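Local coordinates for flagellar brake protein YcgR (Klebsiella pneumoniae, PDB 5KEC) that binds the second messenger c-di-GMP and, as the activator MrkH, probably switches on transcription of type 3 fimbriae genes in response to it, at residues E31-N36 against D112-L117; G127-G132 against L156-H161; G146-T151 against Y202-C207; V183-I188 against S206-F211. One frame throughout, in Å; residues are numbered along the deposited sequence.

Contact 1. Residues E31-N36 against D112-L117; sequences EIFFNN and DPRFRL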
loop_
_atom_site.group_PDB
_atom_site.type_symbol
_atom_site.label_atom_id
_atom_site.label_comp_id
_atom_site.label_asym_id
_atom_site.label_seq_id
_atom_site.Cartn_x
_atom_site.Cartn_y
_atom_site.Cartn_z
ATOM N N GLU B 31 -8.854 -10.580 -0.060
ATOM C CA GLU B 31 -8.874 -9.169 -0.425
ATOM C C GLU B 31 -7.530 -8.741 -1.006
ATOM O O GLU B 31 -6.488 -8.938 -0.386
ATOM C CB GLU B 31 -9.224 -8.303 0.781
ATOM C CG GLU B 31 -9.529 -6.859 0.421
ATOM C CD GLU B 31 -10.247 -6.117 1.535
ATOM O OE1 GLU B 31 -10.371 -6.672 2.647
ATOM O OE2 GLU B 31 -10.697 -4.976 1.290
ATOM N N ILE B 32 -7.569 -8.153 -2.197
ATOM C CA ILE B 32 -6.368 -7.721 -2.902
ATOM C C ILE B 32 -6.327 -6.203 -2.961
ATOM O O ILE B 32 -7.256 -5.578 -3.478
ATOM C CB ILE B 32 -6.372 -8.245 -4.350
ATOM C CG1 ILE B 32 -6.878 -9.691 -4.392
ATOM C CG2 ILE B 32 -4.994 -8.094 -4.984
ATOM C CD1 ILE B 32 -7.041 -10.247 -5.800
ATOM N N PHE B 33 -5.260 -5.612 -2.431
ATOM C CA PHE B 33 -5.102 -4.162 -2.452
ATOM C C PHE B 33 -4.069 -3.748 -3.489
ATOM O O PHE B 33 -2.993 -4.334 -3.572
ATOM C CB PHE B 33 -4.641 -3.638 -1.087
ATOM C CG PHE B 33 -5.588 -3.930 0.032
ATOM C CD1 PHE B 33 -6.679 -3.108 0.266
ATOM C CD2 PHE B 33 -5.381 -5.017 0.867
ATOM C CE1 PHE B 33 -7.551 -3.374 1.306
ATOM C CE2 PHE B 33 -6.254 -5.285 1.909
ATOM C CZ PHE B 33 -7.338 -4.463 2.126
ATOM N N PHE B 34 -4.402 -2.740 -4.284
ATOM C CA PHE B 34 -3.403 -2.073 -5.114
ATOM C C PHE B 34 -3.794 -0.625 -5.332
ATOM O O PHE B 34 -4.912 -0.334 -5.759
ATOM C CB PHE B 34 -3.185 -2.795 -6.449
ATOM C CG PHE B 34 -4.445 -3.313 -7.078
ATOM C CD1 PHE B 34 -5.077 -2.604 -8.082
ATOM C CD2 PHE B 34 -4.991 -4.516 -6.672
ATOM C CE1 PHE B 34 -6.230 -3.079 -8.662
ATOM C CE2 PHE B 34 -6.144 -4.997 -7.250
ATOM C CZ PHE B 34 -6.764 -4.277 -8.246
ATOM N N ASN B 35 -2.874 0.277 -5.009
ATOM C CA ASN B 35 -3.110 1.702 -5.173
ATOM C C ASN B 35 -4.345 2.174 -4.403
ATOM O O ASN B 35 -4.358 2.187 -3.174
ATOM C CB ASN B 35 -3.241 2.036 -6.661
ATOM C CG ASN B 35 -2.090 1.480 -7.488
ATOM O OD1 ASN B 35 -0.950 1.426 -7.025
ATOM N ND2 ASN B 35 -2.387 1.061 -8.716
ATOM N N ASN B 36 -5.385 2.544 -5.141
ATOM C CA ASN B 36 -6.607 3.086 -4.565
ATOM C C ASN B 36 -7.642 2.001 -4.316
ATOM O O ASN B 36 -8.634 2.208 -3.609
ATOM C CB ASN B 36 -7.202 4.100 -5.538
ATOM C CG ASN B 36 -7.526 5.412 -4.879
ATOM O OD1 ASN B 36 -6.891 5.794 -3.894
ATOM N ND2 ASN B 36 -8.519 6.119 -5.416
ATOM N N ASP B 112 -6.039 -1.742 6.561
ATOM C CA ASP B 112 -6.186 -1.299 5.185
ATOM C C ASP B 112 -5.049 -0.353 4.799
ATOM O O ASP B 112 -4.953 0.757 5.323
ATOM C CB ASP B 112 -7.547 -0.628 5.000
ATOM C CG ASP B 112 -7.963 -0.544 3.549
ATOM O OD1 ASP B 112 -7.154 -0.075 2.720
ATOM O OD2 ASP B 112 -9.098 -0.963 3.235
ATOM N N PRO B 113 -4.177 -0.796 3.880
ATOM C CA PRO B 113 -2.998 -0.018 3.477
ATOM C C PRO B 113 -3.347 1.235 2.675
ATOM O O PRO B 113 -2.477 2.079 2.456
ATOM C CB PRO B 113 -2.222 -0.999 2.593
ATOM C CG PRO B 113 -3.267 -1.906 2.043
ATOM C CD PRO B 113 -4.265 -2.076 3.154
ATOM N N ARG B 114 -4.600 1.351 2.238
ATOM C CA ARG B 114 -5.016 2.484 1.422
ATOM C C ARG B 114 -5.264 3.730 2.271
ATOM O O ARG B 114 -5.317 4.843 1.749
ATOM C CB ARG B 114 -6.272 2.134 0.620
ATOM C CG ARG B 114 -6.131 0.910 -0.274
ATOM C CD ARG B 114 -7.464 0.550 -0.918
ATOM N NE ARG B 114 -8.474 0.199 0.079
ATOM C CZ ARG B 114 -9.772 0.070 -0.184
ATOM N NH1 ARG B 114 -10.222 0.267 -1.419
ATOM N NH2 ARG B 114 -10.622 -0.248 0.786
ATOM N N PHE B 115 -5.406 3.545 3.580
ATOM C CA PHE B 115 -5.726 4.655 4.474
ATOM C C PHE B 115 -4.482 5.423 4.916
ATOM O O PHE B 115 -3.426 4.832 5.155
ATOM C CB PHE B 115 -6.496 4.159 5.700
ATOM C CG PHE B 115 -7.950 3.874 5.429
ATOM C CD1 PHE B 115 -8.917 4.840 5.667
ATOM C CD2 PHE B 115 -8.349 2.642 4.932
ATOM C CE1 PHE B 115 -10.255 4.580 5.422
ATOM C CE2 PHE B 115 -9.687 2.378 4.686
ATOM C CZ PHE B 115 -10.639 3.350 4.932
ATOM N N ARG B 116 -4.622 6.744 5.024
ATOM C CA ARG B 116 -3.526 7.604 5.463
ATOM C C ARG B 116 -3.992 8.538 6.575
ATOM O O ARG B 116 -5.157 8.927 6.624
ATOM C CB ARG B 116 -2.945 8.394 4.281
ATOM C CG ARG B 116 -2.291 7.512 3.212
ATOM C CD ARG B 116 -1.734 8.321 2.041
ATOM N NE ARG B 116 -2.708 9.281 1.525
ATOM C CZ ARG B 116 -3.680 8.983 0.667
ATOM N NH1 ARG B 116 -3.816 7.742 0.220
ATOM N NH2 ARG B 116 -4.520 9.927 0.258
ATOM N N LEU B 117 -3.074 8.895 7.467
ATOM C CA LEU B 117 -3.416 9.662 8.661
ATOM C C LEU B 117 -3.295 11.178 8.481
ATOM O O LEU B 117 -2.245 11.688 8.092
ATOM C CB LEU B 117 -2.551 9.200 9.833
ATOM C CG LEU B 117 -2.773 9.855 11.195
ATOM C CD1 LEU B 117 -4.229 9.730 11.625
ATOM C CD2 LEU B 117 -1.849 9.219 12.223
#
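Pro-113 points its CD and CG at one face of the Phe-33 ring, the two side chains crossing at about a right angle. Its CD lies 3.7 Å from the ring centroid and only 4° off the ring normal, a well-centred CH-pi contact, and Pro-113 CG reaches Phe-33 CG at 3.7 Å. Arg-114 comes to the same ring differently: its NE is at the edge, near the ring plane, 3.8 Å from Phe-33 CD1, with the guanidinium turned 53° against the ring. The Asp-112 carboxylate meets the ring obliquely, OD2 lying 3.5 Å from Phe-33 CE1.

What fixes the arginine is Asp-112, gripped side-on by two nitrogens. NE uses the syn lone pair of OD1, 3.0 Å away, almost exactly in the guanidinium plane, while NH2 bonds OD2. The anti lone pair of OD1 takes the backbone N of Arg-114, closing an Asx turn, so this one oxygen has two donors. The Arg-114 chain folds at CG-CD (chi3 -62°), which brings the guanidinium back to the carboxylate and lets NH1 make a weak bond of 3.3 Å to Asn-36 O. Arg-110 adds a second salt bridge to Asp-112 OD2, and probably helps keep the carboxylate ionised. Arg-114 and Arg-110 both bind c-di-GMP in ligand-bound crystals, so here, without ligand, Asp-112 holds two of the ligand-binding arginines. In the fold, the linker between strands 104-107 and 117-118 lies against the end of strand 29-34, which is itself flanked by strands 37-46 and 64-71.

Contact 2. Residues G127-G132 against L156-H161; sequences GRHKNG and LKFLSH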
loop_
_atom_site.group_PDB
_atom_site.type_symbol
_atom_site.label_atom_id
_atom_site.label_comp_id
_atom_site.label_asym_id
_atom_site.label_seq_id
_atom_site.Cartn_x
_atom_site.Cartn_y
_atom_site.Cartn_z
ATOM N N GLY B 127 11.875 19.708 -3.458
ATOM C CA GLY B 127 12.711 19.041 -4.437
ATOM C C GLY B 127 12.695 19.793 -5.753
ATOM O O GLY B 127 12.161 20.898 -5.842
ATOM N N ARG B 128 13.303 19.200 -6.772
ATOM C CA ARG B 128 13.295 19.795 -8.099
ATOM C C ARG B 128 12.777 18.779 -9.094
ATOM O O ARG B 128 13.093 17.592 -8.999
ATOM C CB ARG B 128 14.701 20.253 -8.494
ATOM C CG ARG B 128 15.235 21.371 -7.613
ATOM C CD ARG B 128 16.601 21.860 -8.071
ATOM N NE ARG B 128 17.018 23.044 -7.324
ATOM C CZ ARG B 128 17.806 23.012 -6.253
ATOM N NH1 ARG B 128 18.273 21.852 -5.802
ATOM N NH2 ARG B 128 18.133 24.143 -5.638
ATOM N N HIS B 129 11.965 19.241 -10.040
ATOM C CA HIS B 129 11.516 18.373 -11.116
ATOM C C HIS B 129 12.692 18.074 -12.044
ATOM O O HIS B 129 13.802 18.576 -11.839
ATOM C CB HIS B 129 10.352 19.013 -11.875
ATOM C CG HIS B 129 9.064 19.035 -11.100
ATOM N ND1 HIS B 129 8.474 17.892 -10.610
ATOM C CD2 HIS B 129 8.260 20.061 -10.734
ATOM C CE1 HIS B 129 7.360 18.211 -9.971
ATOM N NE2 HIS B 129 7.207 19.521 -10.032
ATOM N N LYS B 130 12.448 17.246 -13.051
ATOM C CA LYS B 130 13.492 16.813 -13.970
ATOM C C LYS B 130 14.158 17.986 -14.686
ATOM O O LYS B 130 15.341 17.919 -15.022
ATOM C CB LYS B 130 12.923 15.832 -14.998
ATOM C CG LYS B 130 12.269 14.596 -14.397
ATOM C CD LYS B 130 11.881 13.601 -15.486
ATOM C CE LYS B 130 11.531 12.238 -14.901
ATOM N NZ LYS B 130 11.385 11.187 -15.953
ATOM N N ASN B 131 13.398 19.051 -14.926
ATOM C CA ASN B 131 13.926 20.216 -15.623
ATOM C C ASN B 131 14.565 21.235 -14.680
ATOM O O ASN B 131 14.877 22.355 -15.085
ATOM C CB ASN B 131 12.822 20.899 -16.424
ATOM C CG ASN B 131 11.726 21.445 -15.536
ATOM O OD1 ASN B 131 11.781 21.300 -14.312
ATOM N ND2 ASN B 131 10.727 22.084 -16.139
ATOM N N GLY B 132 14.738 20.858 -13.419
ATOM C CA GLY B 132 15.400 21.727 -12.463
ATOM C C GLY B 132 14.478 22.692 -11.740
ATOM O O GLY B 132 14.909 23.423 -10.847
ATOM N N LEU B 156 1.867 19.888 -13.588
ATOM C CA LEU B 156 1.147 18.652 -13.876
ATOM C C LEU B 156 1.883 17.641 -14.752
ATOM O O LEU B 156 1.714 16.431 -14.585
ATOM C CB LEU B 156 -0.238 18.964 -14.450
ATOM C CG LEU B 156 -1.214 19.527 -13.418
ATOM C CD1 LEU B 156 -2.533 19.925 -14.073
ATOM C CD2 LEU B 156 -1.445 18.513 -12.313
ATOM N N LYS B 157 2.698 18.122 -15.684
ATOM C CA LYS B 157 3.359 17.210 -16.605
ATOM C C LYS B 157 4.367 16.294 -15.904
ATOM O O LYS B 157 4.767 15.271 -16.452
ATOM C CB LYS B 157 4.020 17.973 -17.749
ATOM C CG LYS B 157 5.197 18.831 -17.347
ATOM C CD LYS B 157 5.740 19.560 -18.559
ATOM C CE LYS B 157 6.963 20.388 -18.215
ATOM N NZ LYS B 157 7.551 21.001 -19.443
ATOM N N PHE B 158 4.765 16.650 -14.687
ATOM C CA PHE B 158 5.696 15.815 -13.929
ATOM C C PHE B 158 4.977 14.940 -12.916
ATOM O O PHE B 158 5.610 14.237 -12.125
ATOM C CB PHE B 158 6.737 16.676 -13.227
ATOM C CG PHE B 158 7.664 17.372 -14.170
ATOM C CD1 PHE B 158 7.584 18.739 -14.360
ATOM C CD2 PHE B 158 8.601 16.652 -14.888
ATOM C CE1 PHE B 158 8.438 19.378 -15.242
ATOM C CE2 PHE B 158 9.450 17.287 -15.768
ATOM C CZ PHE B 158 9.368 18.651 -15.944
ATOM N N LEU B 159 3.649 14.989 -12.955
ATOM C CA LEU B 159 2.828 14.320 -11.963
ATOM C C LEU B 159 1.857 13.332 -12.595
ATOM O O LEU B 159 0.772 13.094 -12.068
ATOM C CB LEU B 159 2.056 15.359 -11.150
ATOM C CG LEU B 159 2.920 16.434 -10.493
ATOM C CD1 LEU B 159 2.062 17.478 -9.797
ATOM C CD2 LEU B 159 3.895 15.799 -9.514
ATOM N N SER B 160 2.242 12.755 -13.726
ATOM C CA SER B 160 1.397 11.759 -14.374
ATOM C C SER B 160 1.457 10.446 -13.603
ATOM O O SER B 160 2.369 10.228 -12.809
ATOM C CB SER B 160 1.825 11.548 -15.826
ATOM O OG SER B 160 3.050 10.840 -15.908
ATOM N N HIS B 161 0.492 9.568 -13.842
ATOM C CA HIS B 161 0.440 8.302 -13.124
ATOM C C HIS B 161 1.758 7.530 -13.236
ATOM O O HIS B 161 2.334 7.409 -14.317
ATOM C CB HIS B 161 -0.731 7.452 -13.614
ATOM C CG HIS B 161 -0.806 6.105 -12.967
ATOM N ND1 HIS B 161 -1.350 5.911 -11.715
ATOM C CD2 HIS B 161 -0.391 4.889 -13.388
ATOM C CE1 HIS B 161 -1.275 4.632 -11.399
ATOM N NE2 HIS B 161 -0.695 3.989 -12.396
#
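The Phe-158 ring is sandwiched: His-129 CB lies over one face, 3.8 Å from the ring centroid, and Lys-157 CG, from its own segment, lies over the opposite face, each displaced toward the rim. At the edge, near the ring plane, Asn-131 ND2 stands 3.7 Å from Phe-158 CE1, the amide turned 59° to the ring. Lys-130 CB approaches Phe-158 CE2 obliquely at 3.8 Å. The imidazole of His-129 is nearly parallel to the phenyl ring, with planes at 11°, but the two are slid apart and barely overlap, their centroids 4.7 Å distant. One face of the imidazole is covered by Phe-158 CB and CD1, CB 3.4 Å from His-129 ND1. Leu-159 CD2 comes obliquely to His-129 CE1 at 4.2 Å.

The type I turn from His-129 to Gly-132 follows strand 124-128 and wraps His-129, Lys-130 and Asn-131 round the phenylalanine, which belongs to a short 3-10 segment. Tyr-135 meets the His-129 ring from outside the two segments. Asn-131 OD1 is taken by the backbone N of Glu-133, which steadies the amide beside the ring. Between the segments the chemistry is thus one of ring faces, aliphatic carbons and an amide at the ring's rim, with dispersion rather than polar bonding joining turn to loop.

Contact 3. Residues G146-T151 against Y202-C207; sequences GCALMT and YYQISC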
loop_
_atom_site.group_PDB
_atom_site.type_symbol
_atom_site.label_atom_id
_atom_site.label_comp_id
_atom_site.label_asym_id
_atom_site.label_seq_id
_atom_site.Cartn_x
_atom_site.Cartn_y
_atom_site.Cartn_z
ATOM N N GLY B 146 2.993 5.644 2.085
ATOM C CA GLY B 146 2.873 6.818 1.242
ATOM C C GLY B 146 2.336 8.050 1.939
ATOM O O GLY B 146 2.267 8.118 3.169
ATOM N N CYS B 147 1.956 9.035 1.137
ATOM C CA CYS B 147 1.484 10.303 1.662
ATOM C C CYS B 147 0.722 11.045 0.586
ATOM O O CYS B 147 0.872 10.761 -0.604
ATOM C CB CYS B 147 2.664 11.155 2.125
ATOM S SG CYS B 147 3.780 11.608 0.777
ATOM N N ALA B 148 -0.107 11.989 1.015
ATOM C CA ALA B 148 -0.782 12.894 0.100
ATOM C C ALA B 148 -0.099 14.247 0.172
ATOM O O ALA B 148 0.096 14.797 1.258
ATOM C CB ALA B 148 -2.263 13.028 0.460
ATOM N N LEU B 149 0.272 14.772 -0.989
ATOM C CA LEU B 149 0.924 16.069 -1.077
ATOM C C LEU B 149 -0.069 17.031 -1.677
ATOM O O LEU B 149 -0.880 16.644 -2.519
ATOM C CB LEU B 149 2.169 15.979 -1.959
ATOM C CG LEU B 149 3.131 14.848 -1.596
ATOM C CD1 LEU B 149 4.199 14.669 -2.668
ATOM C CD2 LEU B 149 3.765 15.096 -0.229
ATOM N N MET B 150 -0.018 18.284 -1.244
ATOM C CA MET B 150 -0.972 19.267 -1.718
ATOM C C MET B 150 -0.296 20.558 -2.152
ATOM O O MET B 150 0.667 21.016 -1.533
ATOM C CB MET B 150 -2.014 19.545 -0.632
ATOM C CG MET B 150 -3.058 20.576 -1.006
ATOM S SD MET B 150 -4.506 20.470 0.075
ATOM C CE MET B 150 -5.130 18.853 -0.387
ATOM N N THR B 151 -0.805 21.136 -3.233
ATOM C CA THR B 151 -0.322 22.419 -3.714
ATOM C C THR B 151 -1.395 23.076 -4.568
ATOM O O THR B 151 -2.249 22.397 -5.137
ATOM C CB THR B 151 0.966 22.263 -4.547
ATOM O OG1 THR B 151 1.391 23.549 -4.997
ATOM C CG2 THR B 151 0.716 21.376 -5.759
ATOM N N TYR B 202 -7.420 23.010 -4.625
ATOM C CA TYR B 202 -6.174 22.435 -4.147
ATOM C C TYR B 202 -5.928 21.132 -4.874
ATOM O O TYR B 202 -6.846 20.331 -5.050
ATOM C CB TYR B 202 -6.246 22.188 -2.641
ATOM C CG TYR B 202 -6.611 23.424 -1.860
ATOM C CD1 TYR B 202 -5.628 24.252 -1.337
ATOM C CD2 TYR B 202 -7.941 23.778 -1.662
ATOM C CE1 TYR B 202 -5.956 25.392 -0.630
ATOM C CE2 TYR B 202 -8.281 24.912 -0.955
ATOM C CZ TYR B 202 -7.284 25.716 -0.438
ATOM O OH TYR B 202 -7.618 26.849 0.267
ATOM N N TYR B 203 -4.690 20.917 -5.302
ATOM C CA TYR B 203 -4.342 19.668 -5.953
ATOM C C TYR B 203 -3.743 18.697 -4.944
ATOM O O TYR B 203 -2.795 19.032 -4.229
ATOM C CB TYR B 203 -3.370 19.915 -7.109
ATOM C CG TYR B 203 -3.971 20.720 -8.230
ATOM C CD1 TYR B 203 -4.491 20.095 -9.352
ATOM C CD2 TYR B 203 -4.038 22.105 -8.160
ATOM C CE1 TYR B 203 -5.053 20.828 -10.381
ATOM C CE2 TYR B 203 -4.596 22.846 -9.187
ATOM C CZ TYR B 203 -5.103 22.199 -10.292
ATOM O OH TYR B 203 -5.663 22.927 -11.318
ATOM N N GLN B 204 -4.319 17.503 -4.877
ATOM C CA GLN B 204 -3.824 16.467 -3.989
ATOM C C GLN B 204 -3.158 15.370 -4.804
ATOM O O GLN B 204 -3.797 14.720 -5.630
ATOM C CB GLN B 204 -4.955 15.886 -3.141
ATOM C CG GLN B 204 -4.522 14.716 -2.265
ATOM C CD GLN B 204 -5.623 14.228 -1.349
ATOM O OE1 GLN B 204 -5.917 14.853 -0.335
ATOM N NE2 GLN B 204 -6.239 13.102 -1.705
ATOM N N ILE B 205 -1.859 15.189 -4.584
ATOM C CA ILE B 205 -1.108 14.152 -5.267
ATOM C C ILE B 205 -0.788 13.040 -4.287
ATOM O O ILE B 205 -0.088 13.254 -3.298
ATOM C CB ILE B 205 0.188 14.700 -5.892
ATOM C CG1 ILE B 205 -0.137 15.812 -6.891
ATOM C CG2 ILE B 205 0.956 13.585 -6.576
ATOM C CD1 ILE B 205 0.044 17.204 -6.341
ATOM N N SER B 206 -1.335 11.856 -4.553
ATOM C CA SER B 206 -1.120 10.709 -3.688
ATOM C C SER B 206 0.100 9.973 -4.178
ATOM O O SER B 206 0.219 9.672 -5.366
ATOM C CB SER B 206 -2.341 9.785 -3.682
ATOM O OG SER B 206 -3.442 10.430 -3.068
ATOM N N CYS B 207 1.016 9.693 -3.262
ATOM C CA CYS B 207 2.296 9.113 -3.639
ATOM C C CYS B 207 2.607 7.853 -2.858
ATOM O O CYS B 207 2.108 7.645 -1.753
ATOM C CB CYS B 207 3.410 10.140 -3.444
ATOM S SG CYS B 207 3.275 11.562 -4.562
#
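Leu-149 O receives the shortest bond of the pairing, from Ile-205 N at 2.7 Å, with the donor in the carbonyl plane. Its return partner, Leu-149 N to Ile-205 O, is nearly straight at 175°. Cys-147 with Cys-207 and Thr-151 with Tyr-203 form the hydrogen-bonded pairs on either side, each with two bonds. Between them, Ala-148 with Ser-206 and Met-150 with Gln-204 are non-hydrogen-bonded pairs, where CA-H groups face carbonyls instead: Met-150 CA stands 3.1 Å from Tyr-203 O.

This is regular antiparallel pairing of strand 146-151 with strand 199-210, inside the curled antiparallel sheet of the C-terminal half, as expected of a PilZ-type barrel. Its two faces differ. On one, Leu-149 CD1 packs on Cys-207 SG at 3.8 Å, beside Ile-205, with Phe-137 and Leu-182 of adjoining strands close by. On the other, Ala-148 CB lies 3.9 Å from Gln-204 CG. Met-150, its CG anti to the backbone N (chi1 179°), brings SD within 3.7 Å of Tyr-202 CB. The sulfur is 4.9 Å from the Tyr-202 ring centroid and 50° off the normal, an oblique Met-aromatic contact, while the bend at chi3 brings CE toward Gln-204 CB. Gln-204 and Ser-206, on this second face, and Gly-146 and Cys-207 at the far end all bind c-di-GMP in ligand-bound crystals.

Contact 4. Residues V183-I188 against S206-F211; sequences VVKNVI and SCQFKF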
loop_
_atom_site.group_PDB
_atom_site.type_symbol
_atom_site.label_atom_id
_atom_site.label_comp_id
_atom_site.label_asym_id
_atom_site.label_seq_id
_atom_site.Cartn_x
_atom_site.Cartn_y
_atom_site.Cartn_z
ATOM N N VAL B 183 6.598 7.790 -5.991
ATOM C CA VAL B 183 5.899 7.372 -7.197
ATOM C C VAL B 183 4.497 7.958 -7.161
ATOM O O VAL B 183 3.704 7.637 -6.279
ATOM C CB VAL B 183 5.808 5.841 -7.294
ATOM C CG1 VAL B 183 4.951 5.429 -8.486
ATOM C CG2 VAL B 183 7.207 5.226 -7.386
ATOM N N VAL B 184 4.206 8.840 -8.107
ATOM C CA VAL B 184 2.903 9.475 -8.190
ATOM C C VAL B 184 1.849 8.431 -8.546
ATOM O O VAL B 184 2.001 7.699 -9.519
ATOM C CB VAL B 184 2.910 10.603 -9.239
ATOM C CG1 VAL B 184 1.514 11.211 -9.393
ATOM C CG2 VAL B 184 3.927 11.666 -8.852
ATOM N N LYS B 185 0.791 8.354 -7.745
ATOM C CA LYS B 185 -0.255 7.353 -7.956
ATOM C C LYS B 185 -1.569 7.958 -8.425
ATOM O O LYS B 185 -2.258 7.382 -9.265
ATOM C CB LYS B 185 -0.502 6.541 -6.682
ATOM C CG LYS B 185 0.557 5.493 -6.402
ATOM C CD LYS B 185 0.675 4.554 -7.581
ATOM C CE LYS B 185 1.817 3.574 -7.415
ATOM N NZ LYS B 185 1.950 2.714 -8.628
ATOM N N ASN B 186 -1.918 9.115 -7.874
ATOM C CA ASN B 186 -3.218 9.710 -8.144
ATOM C C ASN B 186 -3.226 11.215 -7.911
ATOM O O ASN B 186 -2.703 11.698 -6.912
ATOM C CB ASN B 186 -4.284 9.043 -7.272
ATOM C CG ASN B 186 -5.592 8.842 -8.005
ATOM O OD1 ASN B 186 -5.752 7.881 -8.760
ATOM N ND2 ASN B 186 -6.542 9.741 -7.777
ATOM N N VAL B 187 -3.818 11.956 -8.838
ATOM C CA VAL B 187 -3.966 13.389 -8.659
ATOM C C VAL B 187 -5.439 13.776 -8.760
ATOM O O VAL B 187 -6.109 13.447 -9.744
ATOM C CB VAL B 187 -3.150 14.184 -9.705
ATOM C CG1 VAL B 187 -3.272 15.681 -9.449
ATOM C CG2 VAL B 187 -1.680 13.752 -9.687
ATOM N N ILE B 188 -5.943 14.455 -7.733
ATOM C CA ILE B 188 -7.289 15.019 -7.772
ATOM C C ILE B 188 -7.274 16.504 -7.439
ATOM O O ILE B 188 -6.322 17.007 -6.837
ATOM C CB ILE B 188 -8.269 14.300 -6.815
ATOM C CG1 ILE B 188 -7.888 14.534 -5.351
ATOM C CG2 ILE B 188 -8.355 12.815 -7.134
ATOM C CD1 ILE B 188 -8.802 13.819 -4.353
ATOM N N SER B 206 -1.335 11.856 -4.553
ATOM C CA SER B 206 -1.120 10.709 -3.688
ATOM C C SER B 206 0.100 9.973 -4.178
ATOM O O SER B 206 0.219 9.672 -5.366
ATOM C CB SER B 206 -2.341 9.785 -3.682
ATOM O OG SER B 206 -3.442 10.430 -3.068
ATOM N N CYS B 207 1.016 9.693 -3.262
ATOM C CA CYS B 207 2.296 9.113 -3.639
ATOM C C CYS B 207 2.607 7.853 -2.858
ATOM O O CYS B 207 2.108 7.645 -1.753
ATOM C CB CYS B 207 3.410 10.140 -3.444
ATOM S SG CYS B 207 3.275 11.562 -4.562
ATOM N N GLN B 208 3.431 7.007 -3.455
ATOM C CA GLN B 208 3.915 5.820 -2.787
ATOM C C GLN B 208 5.385 6.058 -2.474
ATOM O O GLN B 208 6.138 6.514 -3.332
ATOM C CB GLN B 208 3.745 4.608 -3.698
ATOM C CG GLN B 208 3.975 3.273 -3.024
ATOM C CD GLN B 208 3.874 2.118 -3.999
ATOM O OE1 GLN B 208 4.885 1.631 -4.507
ATOM N NE2 GLN B 208 2.648 1.677 -4.270
ATOM N N PHE B 209 5.781 5.780 -1.236
ATOM C CA PHE B 209 7.178 5.900 -0.830
ATOM C C PHE B 209 8.034 4.826 -1.490
ATOM O O PHE B 209 7.677 3.648 -1.480
ATOM C CB PHE B 209 7.307 5.756 0.689
ATOM C CG PHE B 209 6.755 6.911 1.465
ATOM C CD1 PHE B 209 6.117 6.701 2.677
ATOM C CD2 PHE B 209 6.891 8.207 1.000
ATOM C CE1 PHE B 209 5.615 7.763 3.404
ATOM C CE2 PHE B 209 6.390 9.274 1.722
ATOM C CZ PHE B 209 5.753 9.052 2.924
ATOM N N LYS B 210 9.162 5.234 -2.065
ATOM C CA LYS B 210 10.215 4.288 -2.427
ATOM C C LYS B 210 11.412 4.545 -1.516
ATOM O O LYS B 210 12.304 5.326 -1.857
ATOM C CB LYS B 210 10.628 4.430 -3.897
ATOM C CG LYS B 210 9.602 3.935 -4.902
ATOM C CD LYS B 210 9.299 2.450 -4.726
ATOM C CE LYS B 210 8.162 2.003 -5.644
ATOM N NZ LYS B 210 7.838 0.554 -5.502
ATOM N N PHE B 211 11.423 3.899 -0.353
ATOM C CA PHE B 211 12.460 4.151 0.644
ATOM C C PHE B 211 13.857 3.744 0.181
ATOM O O PHE B 211 14.020 2.790 -0.581
ATOM C CB PHE B 211 12.131 3.447 1.960
ATOM C CG PHE B 211 10.964 4.043 2.692
ATOM C CD1 PHE B 211 11.124 5.185 3.460
ATOM C CD2 PHE B 211 9.709 3.457 2.617
ATOM C CE1 PHE B 211 10.052 5.736 4.140
ATOM C CE2 PHE B 211 8.631 3.999 3.291
ATOM C CZ PHE B 211 8.801 5.142 4.054
HETATM O O HOH W 1 -5.000 12.175 -4.561
#
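Ser-206 O is gripped by two successive backbone N-H groups of the other strand: Lys-185 N at 2.8 Å, nearly along the C=O axis, and Asn-186 N, a weak bond at 3.3 Å. Asn-186 O returns a bond of 2.7 Å from Ser-206 N, straight at 171°. Two residues facing one make this a classic beta bulge, and the register shifts by one residue there. Beyond it Val-183 and Gln-208 form a hydrogen-bonded pair with a bond each way.

Val-183 CG2 lies across the aliphatic stem of Lys-210, 3.7 Å from its CG; the lysine chain is bent at CB-CG (chi2 -61°), which brings CE against the same methyl. Lys-185 bends at the same place (chi2 -57°), and it and Gln-208 run obliquely past each other, Lys-185 CE 3.8 Å from Gln-208 NE2. On the face opposite Gln-208, Val-184 CG2 meets Cys-207 SG at a looser 4.3 Å.

Further out, Asn-162 OD1 takes the Lys-185 ammonium and His-161 ND1 bonds Lys-185 O, so its ammonium and its carbonyl are both held by the loop that leads into strand 164-171. A water links Ser-206 OG to Asn-186 O, the latter bond weak.

In ligand-bound crystals Asn-186, Ser-206 and Cys-207 all contact c-di-GMP. Val-183, Asn-186, Ser-206 and Gln-208 lie on one face of the sheet and Val-184 and Cys-207 on the other, so ligand-binding residues occur on both. At the bulge one carbonyl satisfies two successive N-H groups, the second weakly, which probably helps set how Asn-186 stands beside Ser-206.

In the fold
All four contacts are partly buried: contacts 3 and 4 have no exposed touching residue, and half of those in contact 3 are buried, whereas contacts 1 and 2 each have two exposed. Contacts 3 and 4 are neighbouring pairings of one sheet, sharing Ser-206 and Cys-207; both rest on backbone bonds, regular in contact 3 and bulged in contact 4. Contact 2, farthest from the chain centre, is turn-to-loop packing of side chains; its Leu-159 touches Ile-205 of contact 3 and Val-184 and Val-187 of contact 4. Contact 1 joins the N-terminal sheet to the linker by proline-ring packing, arginine packing and a weak bond to Asn-36 O. Its Arg-116 packs beside Ser-206, touching contacts 3 and 4.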